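Side-chain contacts in diol-dehydratase (Roseburia inulinivorans, PDB 5I2A), which dehydrates 1,2-propanediol without B12, as a member of the glycyl radical enzyme family: residues R187-M190 / E191-H194; F271-Q274 / V275-E279; G424-M427 / D428-R431; T168-Y171 / E172-L175. All coordinates share one frame; numbering follows the deposited sequence. Where two conformers were deposited one is given.

Contact 1 of 4, residues R187-M190 / E191-H194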
ATOM      1  N   ARG A 187       9.513  -6.982  21.101  0.80 19.38           N
ATOM      2  CA  ARG A 187       8.520  -7.718  21.868  0.80 20.30           C
ATOM      3  C   ARG A 187       7.849  -6.826  22.902  0.80 20.01           C
ATOM      4  O   ARG A 187       6.655  -6.940  23.136  0.80 21.05           O
ATOM      5  CB  ARG A 187       9.156  -8.946  22.526  0.80 19.56           C
ATOM      6  CG  ARG A 187       9.605  -9.957  21.489  0.80 23.19           C
ATOM      7  CD  ARG A 187       9.753 -11.361  22.028  0.80 23.87           C
ATOM      8  NE  ARG A 187       9.969 -12.315  20.942  0.80 23.90           N
ATOM      9  CZ  ARG A 187      11.167 -12.734  20.547  0.80 23.63           C
ATOM     10  NH1 ARG A 187      12.256 -12.283  21.160  0.80 22.98           N
ATOM     11  NH2 ARG A 187      11.279 -13.606  19.555  0.80 21.47           N
ATOM     12  N   LYS A 188       8.603  -5.910  23.492  1.00 18.85           N
ATOM     13  CA  LYS A 188       8.011  -4.974  24.427  1.00 21.29           C
ATOM     14  C   LYS A 188       7.020  -4.034  23.718  1.00 24.23           C
ATOM     15  O   LYS A 188       5.973  -3.705  24.276  1.00 20.61           O
ATOM     16  CB  LYS A 188       9.068  -4.161  25.151  1.00 24.11           C
ATOM     17  CG  LYS A 188       8.518  -3.480  26.397  1.00 37.56           C
ATOM     18  CD  LYS A 188       8.911  -4.255  27.657  1.00 48.96           C
ATOM     19  CE  LYS A 188       7.935  -4.033  28.814  1.00 53.21           C
ATOM     20  NZ  LYS A 188       6.842  -5.047  28.861  1.00 60.54           N
ATOM     21  N   GLU A 189       7.328  -3.615  22.494  1.00 19.56           N
ATOM     22  CA  GLU A 189       6.389  -2.758  21.761  1.00 20.14           C
ATOM     23  C   GLU A 189       5.135  -3.547  21.359  1.00 20.53           C
ATOM     24  O   GLU A 189       4.028  -3.011  21.356  1.00 19.50           O
ATOM     25  CB  GLU A 189       7.049  -2.148  20.526  1.00 19.57           C
ATOM     26  CG  GLU A 189       6.127  -1.248  19.733  1.00 17.12           C
ATOM     27  CD  GLU A 189       5.690  -0.027  20.528  1.00 23.03           C
ATOM     28  OE1 GLU A 189       6.479   0.451  21.368  1.00 23.92           O
ATOM     29  OE2 GLU A 189       4.560   0.445  20.318  1.00 22.23           O
ATOM     30  N   MET A 190       5.313  -4.826  21.036  1.00 17.40           N
ATOM     31  CA  MET A 190       4.183  -5.695  20.714  1.00 19.85           C
ATOM     32  C   MET A 190       3.124  -5.716  21.820  1.00 25.64           C
ATOM     33  O   MET A 190       1.923  -5.815  21.546  1.00 20.41           O
ATOM     34  CB  MET A 190       4.672  -7.109  20.450  1.00 18.87           C
ATOM     35  CG  MET A 190       5.348  -7.281  19.105  1.00 17.04           C
ATOM     36  SD  MET A 190       5.881  -8.987  18.902  1.00 24.63           S
ATOM     37  CE  MET A 190       6.245  -9.017  17.144  1.00 15.97           C
ATOM     38  N   GLU A 191       3.581  -5.604  23.067  1.00 22.75           N
ATOM     39  CA  GLU A 191       2.691  -5.590  24.223  1.00 24.40           C
ATOM     40  C   GLU A 191       1.778  -4.371  24.258  1.00 22.96           C
ATOM     41  O   GLU A 191       0.723  -4.414  24.879  1.00 25.23           O
ATOM     42  CB  GLU A 191       3.505  -5.667  25.520  1.00 21.71           C
ATOM     43  CG  GLU A 191       4.057  -7.052  25.779  1.00 22.19           C
ATOM     44  CD  GLU A 191       5.101  -7.094  26.891  1.00 32.39           C
ATOM     45  OE1 GLU A 191       5.941  -8.019  26.875  1.00 45.95           O
ATOM     46  OE2 GLU A 191       5.086  -6.215  27.775  1.00 30.65           O
ATOM     47  N   ASN A 192       2.179  -3.288  23.596  1.00 22.19           N
ATOM     48  CA  ASN A 192       1.325  -2.114  23.491  1.00 27.66           C
ATOM     49  C   ASN A 192       0.221  -2.254  22.428  1.00 25.63           C
ATOM     50  O   ASN A 192      -0.644  -1.394  22.324  1.00 28.96           O
ATOM     51  CB  ASN A 192       2.153  -0.865  23.175  1.00 30.50           C
ATOM     52  CG  ASN A 192       3.123  -0.502  24.283  1.00 35.95           C
ATOM     53  OD1 ASN A 192       2.852  -0.716  25.464  1.00 35.37           O
ATOM     54  ND2 ASN A 192       4.267   0.061  23.902  1.00 28.23           N
ATOM     55  N   CYS A 193       0.271  -3.317  21.628  1.00 22.32           N
ATOM     56  CA  CYS A 193      -0.709  -3.518  20.556  1.00 20.20           C
ATOM     57  C   CYS A 193      -1.834  -4.458  20.989  1.00 22.63           C
ATOM     58  O   CYS A 193      -1.577  -5.527  21.541  1.00 19.70           O
ATOM     59  CB  CYS A 193      -0.029  -4.084  19.304  1.00 18.19           C
ATOM     60  SG  CYS A 193       1.439  -3.175  18.796  1.00 25.71           S
ATOM     61  N   HIS A 194      -3.077  -4.058  20.739  1.00 17.26           N
ATOM     62  CA  HIS A 194      -4.229  -4.896  21.074  1.00 17.96           C
ATOM     63  C   HIS A 194      -4.969  -5.312  19.814  1.00 15.85           C
ATOM     64  O   HIS A 194      -5.046  -4.542  18.866  1.00 15.96           O
ATOM     65  CB  HIS A 194      -5.166  -4.157  22.034  1.00 20.77           C
ATOM     66  CG  HIS A 194      -4.495  -3.731  23.300  1.00 23.51           C
ATOM     67  ND1 HIS A 194      -4.156  -4.620  24.296  1.00 36.97           N
ATOM     68  CD2 HIS A 194      -4.049  -2.523  23.707  1.00 25.69           C
ATOM     69  CE1 HIS A 194      -3.552  -3.973  25.275  1.00 31.03           C
ATOM     70  NE2 HIS A 194      -3.480  -2.697  24.944  1.00 32.16           N
TER

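Contact 2 of 4, residues F271-Q274 / V275-E279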
ATOM      1  N   PHE A 271      29.389  -7.316  10.654  1.00 16.81           N
ATOM      2  CA  PHE A 271      28.196  -8.068  10.247  1.00 15.52           C
ATOM      3  C   PHE A 271      27.027  -7.119   9.925  1.00 11.77           C
ATOM      4  O   PHE A 271      26.320  -7.317   8.950  1.00 13.45           O
ATOM      5  CB  PHE A 271      27.798  -9.078  11.333  1.00 13.25           C
ATOM      6  CG  PHE A 271      28.522 -10.411  11.227  1.00 17.73           C
ATOM      7  CD1 PHE A 271      28.764 -10.994   9.992  1.00 15.17           C
ATOM      8  CD2 PHE A 271      28.964 -11.068  12.365  1.00 14.99           C
ATOM      9  CE1 PHE A 271      29.423 -12.217   9.893  1.00 17.79           C
ATOM     10  CE2 PHE A 271      29.624 -12.293  12.277  1.00 16.38           C
ATOM     11  CZ  PHE A 271      29.857 -12.868  11.050  1.00 17.52           C
ATOM     12  N   ILE A 272      26.852  -6.076  10.725  1.00 13.14           N
ATOM     13  CA  ILE A 272      25.781  -5.125  10.463  1.00 15.36           C
ATOM     14  C   ILE A 272      26.063  -4.374   9.155  1.00 16.00           C
ATOM     15  O   ILE A 272      25.187  -4.286   8.296  1.00 14.13           O
ATOM     16  CB  ILE A 272      25.592  -4.128  11.620  1.00 13.32           C
ATOM     17  CG1 ILE A 272      25.198  -4.871  12.899  1.00 13.92           C
ATOM     18  CG2 ILE A 272      24.533  -3.112  11.258  1.00 13.67           C
ATOM     19  CD1 ILE A 272      23.950  -5.781  12.740  1.00 13.79           C
ATOM     20  N   GLN A 273      27.290  -3.876   9.002  1.00 16.39           N
ATOM     21  CA  GLN A 273      27.710  -3.186   7.777  1.00 16.15           C
ATOM     22  C   GLN A 273      27.465  -4.043   6.542  1.00 14.84           C
ATOM     23  O   GLN A 273      27.024  -3.547   5.508  1.00 14.00           O
ATOM     24  CB  GLN A 273      29.193  -2.809   7.838  1.00 14.61           C
ATOM     25  CG  GLN A 273      29.679  -1.965   6.658  1.00 15.21           C
ATOM     26  CD  GLN A 273      29.134  -0.532   6.685  1.00 15.86           C
ATOM     27  OE1 GLN A 273      28.592  -0.076   7.696  1.00 13.77           O
ATOM     28  NE2 GLN A 273      29.287   0.181   5.569  1.00 11.10           N
ATOM     29  N   GLN A 274      27.773  -5.328   6.658  1.00 13.40           N
ATOM     30  CA  GLN A 274      27.644  -6.242   5.542  1.00 14.95           C
ATOM     31  C   GLN A 274      26.185  -6.591   5.219  1.00 17.03           C
ATOM     32  O   GLN A 274      25.759  -6.455   4.073  1.00 14.22           O
ATOM     33  CB  GLN A 274      28.428  -7.532   5.807  1.00 13.22           C
ATOM     34  CG  GLN A 274      28.421  -8.481   4.612  1.00 14.92           C
ATOM     35  CD  GLN A 274      28.775  -9.920   4.988  1.00 15.42           C
ATOM     36  OE1 GLN A 274      28.997 -10.231   6.157  1.00 15.37           O
ATOM     37  NE2 GLN A 274      28.828 -10.793   3.995  1.00 12.07           N
ATOM     38  N   VAL A 275      25.419  -7.035   6.215  1.00 13.44           N
ATOM     39  CA  VAL A 275      24.100  -7.583   5.895  1.00 15.29           C
ATOM     40  C   VAL A 275      23.116  -6.497   5.451  1.00 15.34           C
ATOM     41  O   VAL A 275      22.203  -6.785   4.692  1.00 14.87           O
ATOM     42  CB  VAL A 275      23.474  -8.377   7.071  1.00 15.67           C
ATOM     43  CG1 VAL A 275      24.345  -9.580   7.423  1.00 15.38           C
ATOM     44  CG2 VAL A 275      23.204  -7.470   8.284  1.00 14.08           C
ATOM     45  N   LEU A 276      23.315  -5.259   5.905  1.00 13.87           N
ATOM     46  CA  LEU A 276      22.512  -4.139   5.423  1.00 15.01           C
ATOM     47  C   LEU A 276      22.586  -4.076   3.901  1.00 12.65           C
ATOM     48  O   LEU A 276      21.608  -3.738   3.249  1.00 11.20           O
ATOM     49  CB  LEU A 276      22.973  -2.813   6.036  1.00 10.44           C
ATOM     50  CG  LEU A 276      22.563  -2.569   7.493  1.00 13.10           C
ATOM     51  CD1 LEU A 276      23.279  -1.352   8.033  1.00 12.69           C
ATOM     52  CD2 LEU A 276      21.039  -2.405   7.631  1.00 12.73           C
ATOM     53  N   GLN A 277      23.744  -4.434   3.349  1.00 13.34           N
ATOM     54  CA  GLN A 277      23.977  -4.327   1.909  1.00 13.17           C
ATOM     55  C   GLN A 277      23.680  -5.633   1.164  1.00 14.98           C
ATOM     56  O   GLN A 277      23.778  -5.706  -0.061  1.00 14.20           O
ATOM     57  CB  GLN A 277      25.411  -3.841   1.660  1.00 11.33           C
ATOM     58  CG  GLN A 277      25.579  -2.426   2.252  1.00 10.25           C
ATOM     59  CD  GLN A 277      26.941  -1.840   2.070  1.00 13.68           C
ATOM     60  OE1 GLN A 277      27.242  -1.268   1.030  1.00 15.26           O
ATOM     61  NE2 GLN A 277      27.775  -1.950   3.101  1.00 13.87           N
ATOM     62  N   ILE A 278      23.294  -6.647   1.923  1.00 14.45           N
ATOM     63  CA  ILE A 278      22.646  -7.826   1.376  1.00 13.29           C
ATOM     64  C   ILE A 278      21.125  -7.586   1.334  1.00 11.47           C
ATOM     65  O   ILE A 278      20.475  -7.900   0.350  1.00 13.22           O
ATOM     66  CB  ILE A 278      22.975  -9.084   2.214  1.00 13.19           C
ATOM     67  CG1 ILE A 278      24.455  -9.458   2.060  1.00 15.59           C
ATOM     68  CG2 ILE A 278      22.085 -10.263   1.827  1.00 13.29           C
ATOM     69  CD1 ILE A 278      24.869 -10.632   2.951  1.00 16.66           C
ATOM     70  N   GLU A 279      20.581  -7.011   2.403  1.00 11.51           N
ATOM     71  CA  GLU A 279      19.151  -6.722   2.480  1.00 12.78           C
ATOM     72  C   GLU A 279      18.723  -5.815   1.339  1.00 13.22           C
ATOM     73  O   GLU A 279      17.695  -6.040   0.722  1.00 13.41           O
ATOM     74  CB  GLU A 279      18.764  -6.068   3.822  1.00 12.49           C
ATOM     75  CG  GLU A 279      17.239  -5.919   3.953  1.00 15.09           C
ATOM     76  CD  GLU A 279      16.780  -5.182   5.209  1.00 15.94           C
ATOM     77  OE1 GLU A 279      17.501  -4.274   5.683  1.00 14.34           O
ATOM     78  OE2 GLU A 279      15.690  -5.540   5.716  1.00 14.30           O
TER

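Contact 3 of 4, residues G424-M427 / D428-R431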
ATOM      1  N   GLY A 424      15.417  20.978  11.578  1.00 17.81           N
ATOM      2  CA  GLY A 424      14.545  20.381  12.572  1.00 14.35           C
ATOM      3  C   GLY A 424      15.168  19.531  13.661  1.00 18.07           C
ATOM      4  O   GLY A 424      14.464  19.081  14.560  1.00 16.05           O
ATOM      5  N   ALA A 425      16.472  19.286  13.585  1.00 13.34           N
ATOM      6  CA  ALA A 425      17.150  18.523  14.638  1.00 14.46           C
ATOM      7  C   ALA A 425      17.237  19.324  15.939  1.00 13.86           C
ATOM      8  O   ALA A 425      17.265  20.546  15.898  1.00 14.51           O
ATOM      9  CB  ALA A 425      18.547  18.125  14.195  1.00 13.12           C
ATOM     10  N   THR A 426      17.308  18.640  17.080  1.00 13.38           N
ATOM     11  CA  THR A 426      17.715  19.315  18.311  1.00 16.76           C
ATOM     12  C   THR A 426      19.217  19.586  18.268  1.00 16.27           C
ATOM     13  O   THR A 426      19.962  18.958  17.510  1.00 12.41           O
ATOM     14  CB  THR A 426      17.405  18.497  19.599  1.00 16.06           C
ATOM     15  OG1 THR A 426      18.267  17.363  19.666  1.00 17.48           O
ATOM     16  CG2 THR A 426      15.941  18.029  19.644  1.00 18.98           C
ATOM     17  N   MET A 427      19.656  20.515  19.103  1.00 15.72           N
ATOM     18  CA  MET A 427      21.071  20.789  19.242  1.00 18.10           C
ATOM     19  C   MET A 427      21.866  19.540  19.657  1.00 19.60           C
ATOM     20  O   MET A 427      22.933  19.283  19.113  1.00 20.11           O
ATOM     21  CB  MET A 427      21.298  21.912  20.257  1.00 19.84           C
ATOM     22  CG  MET A 427      22.753  22.327  20.334  1.00 23.71           C
ATOM     23  SD  MET A 427      23.227  23.265  18.873  1.00 34.21           S
ATOM     24  CE  MET A 427      22.155  24.682  19.072  1.00 16.70           C
ATOM     25  N   ASP A 428      21.357  18.768  20.617  1.00 17.02           N
ATOM     26  CA  ASP A 428      22.065  17.564  21.054  1.00 17.86           C
ATOM     27  C   ASP A 428      22.216  16.570  19.889  1.00 17.64           C
ATOM     28  O   ASP A 428      23.213  15.871  19.784  1.00 17.70           O
ATOM     29  CB  ASP A 428      21.336  16.852  22.200  1.00 18.52           C
ATOM     30  CG  ASP A 428      21.444  17.584  23.545  1.00 24.28           C
ATOM     31  OD1 ASP A 428      22.142  18.602  23.641  1.00 21.67           O
ATOM     32  OD2 ASP A 428      20.834  17.103  24.515  1.00 26.98           O
ATOM     33  N   GLU A 429      21.189  16.477  19.057  1.00 14.80           N
ATOM     34  CA  GLU A 429      21.216  15.542  17.936  1.00 17.19           C
ATOM     35  C   GLU A 429      22.219  16.029  16.900  1.00 15.15           C
ATOM     36  O   GLU A 429      23.051  15.272  16.434  1.00 16.13           O
ATOM     37  CB  GLU A 429      19.820  15.395  17.321  1.00 14.86           C
ATOM     38  CG  GLU A 429      18.880  14.567  18.181  1.00 18.39           C
ATOM     39  CD  GLU A 429      17.427  14.654  17.729  1.00 17.73           C
ATOM     40  OE1 GLU A 429      17.072  15.594  16.985  1.00 18.42           O
ATOM     41  OE2 GLU A 429      16.643  13.782  18.130  1.00 19.22           O
ATOM     42  N   ALA A 430      22.134  17.312  16.577  1.00 13.08           N
ATOM     43  CA  ALA A 430      22.948  17.908  15.537  1.00 14.71           C
ATOM     44  C   ALA A 430      24.421  17.792  15.898  1.00 18.59           C
ATOM     45  O   ALA A 430      25.257  17.542  15.032  1.00 16.49           O
ATOM     46  CB  ALA A 430      22.554  19.377  15.323  1.00 11.60           C
ATOM     47  N   ARG A 431      24.726  17.945  17.185  1.00 15.46           N
ATOM     48  CA  ARG A 431      26.098  17.835  17.661  1.00 12.73           C
ATOM     49  C   ARG A 431      26.676  16.455  17.451  1.00 17.51           C
ATOM     50  O   ARG A 431      27.892  16.289  17.411  1.00 16.36           O
ATOM     51  CB  ARG A 431      26.189  18.190  19.149  1.00 22.32           C
ATOM     52  CG  ARG A 431      26.586  19.623  19.374  1.00 25.18           C
ATOM     53  CD  ARG A 431      26.719  19.960  20.851  1.00 28.53           C
ATOM     54  NE  ARG A 431      26.784  21.401  21.048  1.00 26.37           N
ATOM     55  CZ  ARG A 431      26.646  21.995  22.227  1.00 35.35           C
ATOM     56  NH1 ARG A 431      26.438  21.265  23.317  1.00 32.44           N
ATOM     57  NH2 ARG A 431      26.733  23.314  22.320  1.00 35.95           N
TER

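Contact 4 of 4, residues T168-Y171 / E172-L175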
ATOM      1  N   THR A 168      23.132   6.162   8.285  1.00 13.34           N
ATOM      2  CA  THR A 168      23.925   5.669   9.393  1.00 15.51           C
ATOM      3  C   THR A 168      22.981   5.117  10.448  1.00 14.60           C
ATOM      4  O   THR A 168      22.285   5.845  11.153  1.00 12.44           O
ATOM      5  CB  THR A 168      24.790   6.755  10.029  1.00 13.54           C
ATOM      6  OG1 THR A 168      25.745   7.209   9.080  1.00 13.89           O
ATOM      7  CG2 THR A 168      25.494   6.206  11.274  1.00 10.48           C
ATOM      8  N   VAL A 169      23.013   3.812  10.558  1.00 15.63           N
ATOM      9  CA  VAL A 169      22.113   3.059  11.380  1.00 11.26           C
ATOM     10  C   VAL A 169      22.653   3.091  12.835  1.00 16.22           C
ATOM     11  O   VAL A 169      23.755   3.602  13.080  1.00 12.79           O
ATOM     12  CB  VAL A 169      22.037   1.642  10.769  1.00 18.26           C
ATOM     13  CG1 VAL A 169      23.017   0.651  11.418  1.00 13.29           C
ATOM     14  CG2 VAL A 169      20.660   1.180  10.549  1.00 19.96           C
ATOM     15  N   GLN A 170      21.891   2.582  13.798  1.00 15.34           N
ATOM     16  CA  GLN A 170      22.343   2.563  15.189  1.00 17.85           C
ATOM     17  C   GLN A 170      23.329   1.413  15.463  1.00 17.49           C
ATOM     18  O   GLN A 170      22.976   0.437  16.120  1.00 16.39           O
ATOM     19  CB  GLN A 170      21.145   2.449  16.148  1.00 16.75           C
ATOM     20  CG  GLN A 170      20.249   3.690  16.248  1.00 11.49           C
ATOM     21  CD  GLN A 170      18.899   3.395  16.924  1.00 20.23           C
ATOM     22  OE1 GLN A 170      18.768   2.439  17.695  1.00 18.33           O
ATOM     23  NE2 GLN A 170      17.889   4.213  16.621  1.00 15.08           N
ATOM     24  N   TYR A 171      24.555   1.521  14.958  1.00 15.02           N
ATOM     25  CA  TYR A 171      25.564   0.505  15.252  1.00 17.45           C
ATOM     26  C   TYR A 171      25.730   0.357  16.765  1.00 16.30           C
ATOM     27  O   TYR A 171      25.902  -0.745  17.272  1.00 17.48           O
ATOM     28  CB  TYR A 171      26.909   0.856  14.618  1.00 13.73           C
ATOM     29  CG  TYR A 171      26.880   0.998  13.112  1.00 11.21           C
ATOM     30  CD1 TYR A 171      27.008  -0.104  12.291  1.00 10.60           C
ATOM     31  CD2 TYR A 171      26.742   2.242  12.525  1.00 11.38           C
ATOM     32  CE1 TYR A 171      26.987   0.028  10.910  1.00 13.88           C
ATOM     33  CE2 TYR A 171      26.717   2.393  11.151  1.00 10.64           C
ATOM     34  CZ  TYR A 171      26.846   1.281  10.347  1.00 12.68           C
ATOM     35  OH  TYR A 171      26.836   1.422   8.980  1.00 17.67           O
ATOM     36  N   GLU A 172      25.654   1.477  17.474  1.00 15.08           N
ATOM     37  CA  GLU A 172      25.880   1.483  18.911  1.00 18.81           C
ATOM     38  C   GLU A 172      24.787   0.715  19.667  1.00 24.56           C
ATOM     39  O   GLU A 172      25.040   0.177  20.749  1.00 18.97           O
ATOM     40  CB  GLU A 172      25.979   2.915  19.430  1.00 16.00           C
ATOM     41  CG  GLU A 172      24.681   3.700  19.345  1.00 25.50           C
ATOM     42  CD  GLU A 172      24.396   4.277  17.952  1.00 28.33           C
ATOM     43  OE1 GLU A 172      25.250   4.168  17.035  1.00 24.07           O
ATOM     44  OE2 GLU A 172      23.295   4.835  17.781  1.00 33.83           O
ATOM     45  N   THR A 173      23.579   0.662  19.109  1.00 16.95           N
ATOM     46  CA  THR A 173      22.527  -0.116  19.739  1.00 16.54           C
ATOM     47  C   THR A 173      22.868  -1.603  19.666  1.00 15.14           C
ATOM     48  O   THR A 173      22.743  -2.323  20.651  1.00 14.90           O
ATOM     49  CB  THR A 173      21.152   0.132  19.093  1.00 16.03           C
ATOM     50  OG1 THR A 173      20.763   1.492  19.321  1.00 16.53           O
ATOM     51  CG2 THR A 173      20.121  -0.794  19.706  1.00 16.47           C
ATOM     52  N   VAL A 174      23.316  -2.052  18.501  1.00 12.59           N
ATOM     53  CA  VAL A 174      23.672  -3.454  18.318  1.00 16.69           C
ATOM     54  C   VAL A 174      24.842  -3.848  19.242  1.00 19.03           C
ATOM     55  O   VAL A 174      24.839  -4.913  19.842  1.00 16.31           O
ATOM     56  CB  VAL A 174      24.037  -3.751  16.843  1.00 14.41           C
ATOM     57  CG1 VAL A 174      24.484  -5.197  16.674  1.00 15.54           C
ATOM     58  CG2 VAL A 174      22.843  -3.440  15.918  1.00 14.73           C
ATOM     59  N   LEU A 175      25.831  -2.972  19.347  1.00 16.57           N
ATOM     60  CA  LEU A 175      26.972  -3.211  20.223  1.00 20.27           C
ATOM     61  C   LEU A 175      26.553  -3.319  21.692  1.00 20.42           C
ATOM     62  O   LEU A 175      27.010  -4.207  22.390  1.00 18.93           O
ATOM     63  CB  LEU A 175      28.015  -2.098  20.062  1.00 19.02           C
ATOM     64  CG  LEU A 175      28.688  -2.000  18.698  1.00 15.70           C
ATOM     65  CD1 LEU A 175      29.641  -0.823  18.637  1.00 16.26           C
ATOM     66  CD2 LEU A 175      29.434  -3.265  18.412  1.00 17.07           C
TER
HETATM   67  O   HOH W   1      25.660   5.457  14.683  1.00 21.82           O

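Contact 1 of 4, residues R187-M190 / E191-H194
Glu189 and Asn192 meet at the C-terminal end of helix 171-190, their side chains crossing at about a right angle with the carboxylate and amide planes 71° apart. Glu189 sits on the last turn of the helix and Asn192 in the chain just beyond it, which leaves through a type I beta turn from Met190 to Cys193. The link is a weak, clearly bent hydrogen bond from Asn192 ND2 to Glu189 OE1, 3.4 Å long. Glu189 gets there by setting CG anti to its backbone N (chi1 -180°) and then bending at chi2, which brings the carboxylate up beside the Asn192 amide. The other oxygen, OE2, is tied to Lys203 by a salt bridge, a stronger hold. In the backbone, Asn192 N donates to Glu189 O at 2.9 Å, and Cys193 N closes the turn on Met190 O at 3.0 Å; both bonds span three residues. Cys193 turns SG back over this end, 3.6 Å from Glu189 O. The extended Met190 chain packs on Leu207, Glu208 and Leu211 of helix 200-233. Lys188 NZ and Glu191 OE2 are modelled too close for the geometry of their ion pair to be trusted. With an alanine at Glu189, Lys203 would probably lose this carboxylate and the Asn192 amide would be freer to turn. In chemical terms, the helix ends chiefly on backbone bonds, while the Glu189 carboxylate couples that end to helix 200-233 through charge.

Contact 2 of 4, residues F271-Q274 / V275-E279
Gln274 O accepts from two backbone donors in the closing turns of helix 262-279, one bond sound and one weak: Gln277 N reaches it at 2.9 Å, and Ile278 N adds the weak bond at 3.3 Å. One turn back the pattern is ordinary alpha: Val275 N donates to Phe271 O at 2.9 Å and Leu276 N to Ile272 O. A side chain joins in as well. Gln277 stretches its extended chain back along the helix, and NE2 donates to Gln273 O at 3.0 Å. That bond is nearly straight (174°) and the acceptor lies in the Gln277 amide plane. Gln273, bent at chi2, brings its own amide across obliquely, the two amide planes being 83° apart. Both NE2 atoms donate to Gln345 OE1, and Gln273 OE1 bonds to Tyr171 OH. On another flank Ile272 CG2 rests on Leu276 CD1, 3.9 Å away, and the Ile278 CD1 methyl lies near Gln274 NE2, whose strongest partner is Thr78. A leucine in place of Gln277 would probably leave Gln273 O without its side-chain donor and Gln345 with one amide fewer to hold it. Buried as they are, both NE2 groups and Gln273 OE1 are satisfied by backbone carbonyls and neighbouring side chains, so Gln273 and Gln277 are held here by neutral amide, carbonyl and hydroxyl partners.

Contact 3 of 4, residues G424-M427 / D428-R431
Thr426 and Glu429 hold each other's backbone N-H in a capping box, yet the glutamate oxygen is met in an unusual way: Thr426 N comes to OE1 on the anti side of the carboxylate, 34° out of its plane. That bond is 3.1 Å long and close to straight. In return, Glu429 N donates to Thr426 OG1, also at 3.1 Å, the capping bond of Thr426, which is the N-cap residue of the short helix 427-431. The threonine can do this because chi1 (70°) places OG1 between its backbone N and carbonyl carbon, turned in toward the first helical turn. Glu429 keeps an extended chain that runs back past the threonine hydroxyl, with CG 3.2 Å from OG1. Its carboxylate has further work, since OE1 also takes a hydrogen bond from Tyr548 and OE2 a salt bridge from Lys446. Two of its neighbours are thus a hydroxyl and an ammonium group, which probably help to keep it ionised. Just before the box, Gly424 ends the preceding helix in a Schellman motif with positive phi, so only a short link separates helix 413-422 from helix 427-431. Ala425 CB points toward the 428-431 segment and packs on Ala430 CB at 4.3 Å, and Ala430 itself leans on Ile417, Leu420 and Val421 of helix 413-422. The helix proper begins with Ala430 N on Thr426 O at 2.9 Å and Arg431 N on Met427 O. Arg431 is held by Val354 O through NH1, while over one face of its guanidinium Met427 CG sits 4.1 Å above the plane, toward the rim.

Contact 4 of 4, residues T168-Y171 / E172-L175
Gln170 lays its side chain across Thr173 and Glu172 at the N-cap of helix 171-190, the residue also being the centre of an inverse gamma turn. Its aliphatic stem does the overlapping: CB lies 3.3 Å from Thr173 OG1 and CG lies 3.6 Å from Glu172 OE2. At the end of the extended chain OE1 receives the Thr173 hydroxyl, OG1 to OE1 being 2.7 Å, with the donor tilted 26° from the carbonyl plane. The amide nitrogen is taken by Asp532 and by Gly445 O, so both ends of this buried amide have partners and its rotation is fixed. The backbone start of the helix is slacker, for Gln170 O receives only weak bonds from Thr173 N and Val174 N before Leu175 N makes a sound one to Tyr171 O at 3.0 Å. Glu172 curls back toward the cap. Its CG sits between backbone N and carbonyl carbon (chi1 67°), and the bend at chi2 brings the carboxylate over the Gln170 backbone, its plane 34° from that of the glutamine amide. A water bridges the turn, donating to Glu172 OE1 at 2.7 Å and to Val169 O at 3.1 Å. The Tyr171 ring meets those of Phe269 and Tyr293, with Val169 CG1 3.9 Å above the centre of one face.

Following the chain, contact 4 comes first, starting helix 171-190 after strand 165-167, and contact 1 ends the same helix on the surface, about 12 Å away between nearest atoms. Contact 2 then lies at the end of helix 262-279, and contact 3 turns the chain from helix 413-422 into helix 427-431. All are local and in series: each closes just a turn or two, and none nests in or crosses another. Space joins contacts 2 and 4, because helix 262-279 packs on the first turn of helix 171-190 and the loop leading into it: Ile272 CG1 meets Val174 CG1 and Leu276 CD1 meets Val169 CG1, both at 3.9 Å. Contacts 1 and 3 touch neither of them.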